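Cycloserine biosynthesis protein DcsG (Streptomyces lavendulae, PDB 6JIL) catalyses the ATP-dependent cyclisation of O-ureido-D-serine to the antibiotic D-cycloserine. Local coordinates at residues L85-L90 with E271-P275. Residues are numbered along the deposited sequence; the frame is centred on the assembly and turned at random.
Sequences LVRWAL and ELCEP. With MG (magnesium ion), chain I.
C273 turns its SG anti to the backbone N (chi1 -178°), which brings the sulfur against both V86 and L90. L90 has CG anti to its carbonyl carbon (chi1 -82°), and this torsion and the next (chi2 58°) bring CD1 up to the cysteine. CD1 lies 3.3 Å from C273 CB and almost as near to SG, closer than carbons usually pack, so the exact fit there is doubtful. Both methyls of V86 border the sulfur, with CG2 4.1 Å from C273 SG. A89 offers a bare methyl between the two neighbouring residues of the loop. Its CB is 3.9 Å from C273 CB and 4.1 Å from L272 CB.

L272 fills the other side. L85 crosses it at about a right angle and sets its CD2 methyl on L272 CB. W88 meets it at the ring edge, where CZ3 comes within 4.0 Å of L272 CD1, close to the plane of the indole. The NE1 of that ring is held by D97.

No direct hydrogen bond joins the two segments, but one water bridges them. It accepts from the backbone N of C273 at 2.8 Å, donates to E274 OE1 at 3.2 Å, and makes a weak bond to the carbonyl O of A89. E274 is tied at its other oxygen, OE2, to W59 NE1.

The mostly buried apolar patch thus sets the C-terminal end of helix 83-89 against the loop that leaves strand 265-271. E271, the last residue of this strand, binds magnesium through OE2 at 2.2 Å. Its OE1 forms a salt bridge with R254. E269 and a water bind the same ion, along with other ligands. Such carboxylates that hold magnesium beside the nucleotide are characteristic of the ATP-grasp active site.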
loop_
_atom_site.group_PDB
_atom_site.type_symbol
_atom_site.label_atom_id
_atom_site.label_comp_id
_atom_site.label_asym_id
_atom_site.label_seq_id
_atom_site.Cartn_x
_atom_site.Cartn_y
_atom_site.Cartn_z
ATOM N N LEU A 85 0.315 -8.346 10.871
ATOM C CA LEU A 85 0.227 -7.975 9.456
ATOM C C LEU A 85 -0.090 -6.489 9.316
ATOM O O LEU A 85 0.519 -5.791 8.514
ATOM C CB LEU A 85 -0.879 -8.776 8.755
ATOM C CG LEU A 85 -0.793 -9.067 7.248
ATOM C CD1 LEU A 85 -2.198 -9.239 6.714
ATOM C CD2 LEU A 85 -0.084 -7.959 6.500
ATOM N N VAL A 86 -1.050 -6.007 10.093
ATOM C CA VAL A 86 -1.436 -4.604 10.031
ATOM C C VAL A 86 -0.282 -3.643 10.315
ATOM O O VAL A 86 -0.014 -2.747 9.514
ATOM C CB VAL A 86 -2.600 -4.303 11.012
ATOM C CG1 VAL A 86 -2.892 -2.793 11.050
ATOM C CG2 VAL A 86 -3.846 -5.075 10.582
ATOM N N ARG A 87 0.403 -3.821 11.441
ATOM C CA ARG A 87 1.512 -2.935 11.790
ATOM C C ARG A 87 2.606 -2.959 10.729
ATOM O O ARG A 87 3.193 -1.929 10.395
ATOM C CB ARG A 87 2.142 -3.332 13.133
ATOM C CG ARG A 87 1.188 -3.388 14.309
ATOM C CD ARG A 87 1.940 -3.595 15.623
ATOM N NE ARG A 87 1.125 -4.327 16.592
ATOM C CZ ARG A 87 1.081 -5.657 16.692
ATOM N NH1 ARG A 87 1.815 -6.416 15.886
ATOM N NH2 ARG A 87 0.285 -6.233 17.587
ATOM N N TRP A 88 2.873 -4.154 10.214
ATOM C CA TRP A 88 3.912 -4.363 9.213
ATOM C C TRP A 88 3.541 -3.786 7.840
ATOM O O TRP A 88 4.382 -3.186 7.163
ATOM C CB TRP A 88 4.189 -5.865 9.082
ATOM C CG TRP A 88 5.419 -6.211 8.292
ATOM C CD1 TRP A 88 6.714 -6.075 8.695
ATOM C CD2 TRP A 88 5.469 -6.727 6.958
ATOM N NE1 TRP A 88 7.565 -6.471 7.699
ATOM C CE2 TRP A 88 6.831 -6.876 6.619
ATOM C CE3 TRP A 88 4.496 -7.078 6.016
ATOM C CZ2 TRP A 88 7.249 -7.359 5.376
ATOM C CZ3 TRP A 88 4.912 -7.558 4.774
ATOM C CH2 TRP A 88 6.280 -7.693 4.469
ATOM N N ALA A 89 2.277 -3.955 7.451
ATOM C CA ALA A 89 1.796 -3.500 6.154
ATOM C C ALA A 89 1.608 -2.002 6.048
ATOM O O ALA A 89 1.619 -1.461 4.951
ATOM C CB ALA A 89 0.483 -4.211 5.802
ATOM N N LEU A 90 1.431 -1.328 7.177
ATOM C CA LEU A 90 1.235 0.121 7.164
ATOM C C LEU A 90 2.515 0.924 7.327
ATOM O O LEU A 90 2.474 2.089 7.721
ATOM C CB LEU A 90 0.241 0.538 8.248
ATOM C CG LEU A 90 -1.232 0.380 7.878
ATOM C CD1 LEU A 90 -1.502 -1.052 7.525
ATOM C CD2 LEU A 90 -2.115 0.829 9.033
ATOM N N GLU A 271 0.576 -3.239 -0.837
ATOM C CA GLU A 271 -0.504 -3.008 0.127
ATOM C C GLU A 271 -1.260 -4.283 0.480
ATOM O O GLU A 271 -1.936 -4.885 -0.362
ATOM C CB GLU A 271 -1.463 -1.940 -0.409
ATOM C CG GLU A 271 -0.895 -0.533 -0.294
ATOM C CD GLU A 271 -1.721 0.500 -1.024
ATOM O OE1 GLU A 271 -2.959 0.502 -0.877
ATOM O OE2 GLU A 271 -1.130 1.316 -1.747
ATOM N N LEU A 272 -1.159 -4.673 1.746
ATOM C CA LEU A 272 -1.788 -5.892 2.224
ATOM C C LEU A 272 -2.874 -5.682 3.265
ATOM O O LEU A 272 -3.664 -6.589 3.535
ATOM C CB LEU A 272 -0.712 -6.802 2.803
ATOM C CG LEU A 272 0.510 -6.908 1.894
ATOM C CD1 LEU A 272 1.552 -7.780 2.548
ATOM C CD2 LEU A 272 0.094 -7.467 0.537
ATOM N N CYS A 273 -2.913 -4.491 3.849
ATOM C CA CYS A 273 -3.891 -4.193 4.883
ATOM C C CYS A 273 -5.190 -3.630 4.340
ATOM O O CYS A 273 -6.232 -4.261 4.474
ATOM C CB CYS A 273 -3.302 -3.218 5.894
ATOM S SG CYS A 273 -4.428 -2.828 7.232
ATOM N N GLU A 274 -5.122 -2.441 3.744
ATOM C CA GLU A 274 -6.295 -1.783 3.172
ATOM C C GLU A 274 -5.985 -1.261 1.763
ATOM O O GLU A 274 -5.988 -0.058 1.517
ATOM C CB GLU A 274 -6.732 -0.628 4.075
ATOM C CG GLU A 274 -5.591 0.128 4.735
ATOM C CD GLU A 274 -4.531 0.584 3.749
ATOM O OE1 GLU A 274 -3.800 -0.279 3.213
ATOM O OE2 GLU A 274 -4.432 1.804 3.503
ATOM N N PRO A 275 -5.726 -2.171 0.815
ATOM C CA PRO A 275 -5.406 -1.786 -0.558
ATOM C C PRO A 275 -6.560 -1.441 -1.474
ATOM O O PRO A 275 -7.669 -1.975 -1.355
ATOM C CB PRO A 275 -4.698 -3.013 -1.082
ATOM C CG PRO A 275 -5.544 -4.111 -0.475
ATOM C CD PRO A 275 -5.662 -3.640 0.962
HETATM MG MG MG I . 0.191 2.995 -1.146
HETATM O O HOH W 1 -1.331 -2.244 3.505
HETATM O O HOH W 2 0.183 3.175 1.143
#